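Local structure of sensor protein (Vibrio cholerae, 3BY9) at residues Y30-L43 with I58-A72. The protein is the periplasmic sensor domain of the histidine kinase DctB, which binds C4-dicarboxylates such as succinate and probably controls autophosphorylation of the kinase on histidine. Sequence-based numbering, arbitrary orientation.
With CA (calcium ion), chain C.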
loop_
_atom_site.group_PDB
_atom_site.type_symbol
_atom_site.label_atom_id
_atom_site.label_comp_id
_atom_site.label_asym_id
_atom_site.label_seq_id
_atom_site.Cartn_x
_atom_site.Cartn_y
_atom_site.Cartn_z
ATOM N N TYR A 30 5.767 11.226 -2.972
ATOM C CA TYR A 30 6.577 10.413 -2.045
ATOM C C TYR A 30 7.553 9.463 -2.732
ATOM O O TYR A 30 8.585 9.073 -2.172
ATOM C CB TYR A 30 5.622 9.537 -1.197
ATOM C CG TYR A 30 4.688 10.349 -0.351
ATOM C CD1 TYR A 30 5.044 10.737 0.906
ATOM C CD2 TYR A 30 3.454 10.787 -0.858
ATOM C CE1 TYR A 30 4.221 11.564 1.684
ATOM C CE2 TYR A 30 2.621 11.601 -0.096
ATOM C CZ TYR A 30 3.008 11.991 1.166
ATOM O OH TYR A 30 2.191 12.825 1.941
ATOM N N ALA A 31 7.232 9.082 -3.953
ATOM C CA ALA A 31 7.991 8.024 -4.610
ATOM C C ALA A 31 9.492 8.249 -4.782
ATOM O O ALA A 31 10.245 7.290 -4.794
ATOM C CB ALA A 31 7.379 7.749 -6.012
ATOM N N HIS A 32 9.882 9.504 -4.953
ATOM C CA HIS A 32 11.270 9.832 -5.237
ATOM C C HIS A 32 12.008 10.200 -3.962
ATOM O O HIS A 32 13.206 10.462 -4.031
ATOM C CB HIS A 32 11.336 11.069 -6.156
ATOM C CG HIS A 32 10.600 12.269 -5.613
ATOM N ND1 HIS A 32 9.249 12.244 -5.313
ATOM C CD2 HIS A 32 11.022 13.524 -5.303
ATOM C CE1 HIS A 32 8.874 13.424 -4.852
ATOM N NE2 HIS A 32 9.927 14.223 -4.835
ATOM N N ILE A 33 11.319 10.217 -2.832
ATOM C CA ILE A 33 12.008 10.688 -1.622
ATOM C C ILE A 33 13.095 9.742 -1.116
ATOM O O ILE A 33 14.158 10.203 -0.688
ATOM C CB ILE A 33 10.994 11.035 -0.480
ATOM C CG1 ILE A 33 9.976 12.109 -0.969
ATOM C CG2 ILE A 33 11.757 11.522 0.765
ATOM C CD1 ILE A 33 10.650 13.463 -1.408
ATOM N N PRO A 34 12.871 8.422 -1.148
ATOM C CA PRO A 34 13.943 7.536 -0.659
ATOM C C PRO A 34 15.229 7.764 -1.467
ATOM O O PRO A 34 16.301 7.894 -0.891
ATOM C CB PRO A 34 13.357 6.143 -0.862
ATOM C CG PRO A 34 11.869 6.377 -0.552
ATOM C CD PRO A 34 11.579 7.698 -1.283
ATOM N N HIS A 35 15.127 7.864 -2.796
ATOM C CA HIS A 35 16.359 8.070 -3.586
ATOM C C HIS A 35 16.965 9.438 -3.184
ATOM O O HIS A 35 18.166 9.542 -2.948
ATOM C CB HIS A 35 16.037 8.049 -5.085
ATOM C CG HIS A 35 17.250 8.217 -5.975
ATOM N ND1 HIS A 35 17.157 8.640 -7.278
ATOM C CD2 HIS A 35 18.569 7.977 -5.745
ATOM C CE1 HIS A 35 18.370 8.645 -7.824
ATOM N NE2 HIS A 35 19.242 8.248 -6.915
ATOM N N LEU A 36 16.111 10.467 -3.049
ATOM C CA LEU A 36 16.577 11.809 -2.722
ATOM C C LEU A 36 17.467 11.861 -1.494
ATOM O O LEU A 36 18.517 12.522 -1.533
ATOM C CB LEU A 36 15.358 12.750 -2.524
ATOM C CG LEU A 36 15.657 14.099 -1.849
ATOM C CD1 LEU A 36 16.549 14.920 -2.758
ATOM C CD2 LEU A 36 14.379 14.876 -1.562
ATOM N N ILE A 37 17.080 11.152 -0.434
ATOM C CA ILE A 37 17.861 11.234 0.789
ATOM C C ILE A 37 18.799 10.087 1.012
ATOM O O ILE A 37 19.622 10.134 1.940
ATOM C CB ILE A 37 16.965 11.361 2.074
ATOM C CG1 ILE A 37 16.053 10.120 2.253
ATOM C CG2 ILE A 37 16.028 12.603 1.946
ATOM C CD1 ILE A 37 15.285 10.108 3.599
ATOM N N SER A 38 18.725 9.086 0.147
ATOM C CA SER A 38 19.470 7.850 0.385
ATOM C C SER A 38 20.952 7.985 0.623
ATOM O O SER A 38 21.506 7.293 1.506
ATOM C CB SER A 38 19.227 6.854 -0.764
ATOM O OG SER A 38 19.758 7.329 -1.990
ATOM N N LYS A 39 21.609 8.859 -0.137
ATOM C CA LYS A 39 23.079 8.985 0.035
ATOM C C LYS A 39 23.470 10.144 0.960
ATOM O O LYS A 39 24.657 10.460 1.122
ATOM C CB LYS A 39 23.757 9.193 -1.345
ATOM C CG LYS A 39 23.849 7.872 -2.119
ATOM C CD LYS A 39 24.614 7.985 -3.444
ATOM C CE LYS A 39 26.060 8.489 -3.296
ATOM N NZ LYS A 39 26.931 7.642 -2.415
ATOM N N ASP A 40 22.476 10.766 1.572
ATOM C CA ASP A 40 22.764 11.905 2.435
ATOM C C ASP A 40 23.699 11.517 3.564
ATOM O O ASP A 40 23.563 10.426 4.162
ATOM C CB ASP A 40 21.465 12.471 3.044
ATOM C CG ASP A 40 20.584 13.140 1.996
ATOM O OD1 ASP A 40 20.953 13.080 0.795
ATOM O OD2 ASP A 40 19.548 13.741 2.381
ATOM N N LYS A 41 24.604 12.439 3.921
ATOM C CA LYS A 41 25.574 12.142 4.982
ATOM C C LYS A 41 24.981 11.536 6.269
ATOM O O LYS A 41 25.530 10.599 6.822
ATOM C CB LYS A 41 26.362 13.417 5.308
ATOM C CG LYS A 41 27.378 13.258 6.484
ATOM C CD LYS A 41 28.264 14.528 6.550
ATOM C CE LYS A 41 29.209 14.532 7.801
ATOM N NZ LYS A 41 30.206 13.426 7.675
ATOM N N GLU A 42 23.865 12.092 6.743
ATOM C CA GLU A 42 23.258 11.596 7.968
ATOM C C GLU A 42 22.917 10.107 7.897
ATOM O O GLU A 42 23.039 9.384 8.895
ATOM C CB GLU A 42 21.956 12.352 8.298
ATOM C CG GLU A 42 22.107 13.900 8.589
ATOM C CD GLU A 42 22.204 14.818 7.349
ATOM O OE1 GLU A 42 22.492 14.344 6.236
ATOM O OE2 GLU A 42 22.025 16.046 7.518
ATOM N N LEU A 43 22.439 9.656 6.731
ATOM C CA LEU A 43 22.060 8.246 6.610
ATOM C C LEU A 43 23.299 7.361 6.468
ATOM O O LEU A 43 23.403 6.340 7.145
ATOM C CB LEU A 43 21.135 8.030 5.373
ATOM C CG LEU A 43 19.664 8.393 5.586
ATOM C CD1 LEU A 43 19.492 9.922 5.847
ATOM C CD2 LEU A 43 18.890 7.986 4.290
ATOM N N ILE A 58 21.617 12.254 15.749
ATOM C CA ILE A 58 21.607 13.184 14.614
ATOM C C ILE A 58 20.694 12.628 13.501
ATOM O O ILE A 58 19.854 13.363 12.920
ATOM C CB ILE A 58 23.027 13.361 14.036
ATOM C CG1 ILE A 58 23.820 14.312 14.944
ATOM C CG2 ILE A 58 22.963 13.924 12.597
ATOM C CD1 ILE A 58 25.326 14.209 14.737
ATOM N N THR A 59 20.879 11.356 13.182
ATOM C CA THR A 59 20.108 10.764 12.073
ATOM C C THR A 59 18.612 10.668 12.355
ATOM O O THR A 59 17.792 10.951 11.484
ATOM C CB THR A 59 20.727 9.440 11.669
ATOM O OG1 THR A 59 22.123 9.691 11.388
ATOM C CG2 THR A 59 20.041 8.902 10.388
ATOM N N ASN A 60 18.263 10.304 13.583
ATOM C CA ASN A 60 16.851 10.253 13.964
ATOM C C ASN A 60 16.179 11.609 13.786
ATOM O O ASN A 60 15.069 11.704 13.259
ATOM C CB ASN A 60 16.706 9.917 15.444
ATOM C CG ASN A 60 16.788 8.433 15.743
ATOM O OD1 ASN A 60 16.570 7.564 14.888
ATOM N ND2 ASN A 60 17.033 8.138 17.019
ATOM N N ARG A 61 16.840 12.665 14.277
ATOM C CA ARG A 61 16.268 14.011 14.189
ATOM C C ARG A 61 16.166 14.475 12.754
ATOM O O ARG A 61 15.213 15.155 12.386
ATOM C CB ARG A 61 17.098 14.976 15.047
ATOM C CG ARG A 61 16.891 14.587 16.563
ATOM C CD ARG A 61 17.725 15.445 17.535
ATOM N NE ARG A 61 17.431 15.109 18.935
ATOM C CZ ARG A 61 16.375 15.545 19.619
ATOM N NH1 ARG A 61 15.476 16.354 19.051
ATOM N NH2 ARG A 61 16.214 15.163 20.883
ATOM N N TYR A 62 17.131 14.053 11.922
ATOM C CA TYR A 62 17.073 14.438 10.497
ATOM C C TYR A 62 15.900 13.732 9.823
ATOM O O TYR A 62 15.130 14.365 9.089
ATOM C CB TYR A 62 18.396 14.062 9.804
ATOM C CG TYR A 62 18.357 14.291 8.312
ATOM C CD1 TYR A 62 18.119 15.553 7.796
ATOM C CD2 TYR A 62 18.581 13.231 7.428
ATOM C CE1 TYR A 62 18.083 15.794 6.394
ATOM C CE2 TYR A 62 18.568 13.451 6.033
ATOM C CZ TYR A 62 18.311 14.720 5.525
ATOM O OH TYR A 62 18.176 14.910 4.158
ATOM N N LEU A 63 15.736 12.434 10.071
ATOM C CA LEU A 63 14.636 11.703 9.408
ATOM C C LEU A 63 13.288 12.263 9.908
ATOM O O LEU A 63 12.294 12.307 9.176
ATOM C CB LEU A 63 14.729 10.190 9.696
ATOM C CG LEU A 63 15.984 9.511 9.072
ATOM C CD1 LEU A 63 16.006 8.013 9.473
ATOM C CD2 LEU A 63 16.006 9.674 7.584
ATOM N N GLU A 64 13.258 12.706 11.162
ATOM C CA GLU A 64 12.027 13.267 11.684
ATOM C C GLU A 64 11.683 14.562 10.914
ATOM O O GLU A 64 10.514 14.812 10.622
ATOM C CB GLU A 64 12.215 13.519 13.193
ATOM C CG GLU A 64 10.966 14.038 13.889
ATOM C CD GLU A 64 11.189 14.283 15.389
ATOM O OE1 GLU A 64 12.342 14.215 15.905
ATOM O OE2 GLU A 64 10.159 14.544 16.060
ATOM N N GLN A 65 12.708 15.369 10.605
ATOM C CA GLN A 65 12.545 16.623 9.858
ATOM C C GLN A 65 12.094 16.318 8.445
ATOM O O GLN A 65 11.189 16.942 7.927
ATOM C CB GLN A 65 13.894 17.400 9.861
ATOM C CG GLN A 65 14.137 18.018 11.203
ATOM C CD GLN A 65 15.582 18.430 11.439
ATOM O OE1 GLN A 65 15.889 19.087 12.448
ATOM N NE2 GLN A 65 16.474 18.039 10.548
ATOM N N VAL A 66 12.749 15.354 7.803
ATOM C CA VAL A 66 12.341 15.002 6.450
ATOM C C VAL A 66 10.890 14.539 6.429
ATOM O O VAL A 66 10.095 14.961 5.589
ATOM C CB VAL A 66 13.207 13.835 5.901
ATOM C CG1 VAL A 66 12.606 13.292 4.582
ATOM C CG2 VAL A 66 14.660 14.340 5.685
ATOM N N ASN A 67 10.560 13.671 7.366
ATOM C CA ASN A 67 9.225 13.085 7.419
ATOM C C ASN A 67 8.140 14.180 7.555
ATOM O O ASN A 67 7.036 14.088 6.983
ATOM C CB ASN A 67 9.163 12.089 8.577
ATOM C CG ASN A 67 7.862 11.294 8.606
ATOM O OD1 ASN A 67 6.960 11.500 9.469
ATOM N ND2 ASN A 67 7.753 10.371 7.690
ATOM N N GLU A 68 8.464 15.193 8.344
ATOM C CA GLU A 68 7.527 16.332 8.532
ATOM C C GLU A 68 7.416 17.177 7.241
ATOM O O GLU A 68 6.317 17.635 6.890
ATOM C CB GLU A 68 8.034 17.201 9.677
ATOM C CG GLU A 68 7.310 18.537 9.835
ATOM C CD GLU A 68 5.867 18.386 10.181
ATOM O OE1 GLU A 68 5.490 17.363 10.799
ATOM O OE2 GLU A 68 5.092 19.312 9.853
ATOM N N VAL A 69 8.533 17.391 6.538
ATOM C CA VAL A 69 8.488 18.160 5.272
ATOM C C VAL A 69 7.584 17.476 4.237
ATOM O O VAL A 69 6.733 18.110 3.562
ATOM C CB VAL A 69 9.894 18.326 4.636
ATOM C CG1 VAL A 69 9.746 18.872 3.173
ATOM C CG2 VAL A 69 10.742 19.254 5.449
ATOM N N ILE A 70 7.745 16.166 4.094
ATOM C CA ILE A 70 6.955 15.443 3.091
ATOM C C ILE A 70 5.606 14.967 3.538
ATOM O O ILE A 70 4.807 14.457 2.725
ATOM C CB ILE A 70 7.748 14.229 2.538
ATOM C CG1 ILE A 70 7.887 13.163 3.630
ATOM C CG2 ILE A 70 9.166 14.695 2.074
ATOM C CD1 ILE A 70 8.672 11.920 3.089
ATOM N N GLN A 71 5.329 15.180 4.808
ATOM C CA GLN A 71 4.079 14.756 5.433
ATOM C C GLN A 71 3.782 13.273 5.215
ATOM O O GLN A 71 2.698 12.899 4.801
ATOM C CB GLN A 71 2.887 15.625 4.950
ATOM C CG GLN A 71 2.967 17.067 5.467
ATOM C CD GLN A 71 2.683 17.190 6.962
ATOM O OE1 GLN A 71 3.593 17.347 7.792
ATOM N NE2 GLN A 71 1.401 17.116 7.316
ATOM N N ALA A 72 4.795 12.437 5.472
ATOM C CA ALA A 72 4.625 10.995 5.412
ATOM C C ALA A 72 4.295 10.419 6.799
ATOM O O ALA A 72 4.301 11.123 7.814
ATOM C CB ALA A 72 5.899 10.316 4.893
HETATM CA CA CA C . 20.838 13.027 -1.537
HETATM O O HOH W 1 20.625 10.719 -2.340
HETATM O O HOH W 2 20.383 15.478 -1.296
#
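Tyr62 reaches from helix 53-70 to Asp40 beside the calcium ion. Its CG stands anti to the backbone N (chi1 174°), which sets the ring between Glu42 and Val66. CB and CG lie against Glu42 CG. Tyr62 CD2 meets Glu42 CB at 3.6 Å. The Glu42 chain bends at chi2 (81°) and lays its carboxylate over the ring centre, the planes 10° apart. Val66 CG2 sits off-centre on the opposite face. At the ring edge, Tyr62 CE2 meets Leu43 CD1 at 3.7 Å. At the tip, Tyr62 OH donates a short bond to Asp40 OD2 (2.5 Å), nearly along the C-O axis. Asp40 OD1 binds the calcium ion at 2.3 Å, so one carboxylate serves metal and phenol. Leu36 O and two waters also bind the ion. Thr59 OG1 donates to Glu42 O at 2.7 Å. At the other end, Tyr30 OH donates to Gln71 O (2.9 Å); Gln71 is the C-prime residue of the helix-ending Schellman motif. Between these ends, Ile33 packs on Val66 and Ile70, and Ile37 on Leu63 and Val66. Helix 33-38 runs roughly antiparallel to 58-70. Ile37 also touches strands 74-79 and 141-150, and Leu43 and Leu63 meet Leu77, setting helices 33-38, 41-48 and 53-70 against the five-stranded sheet of the succinate-binding domain.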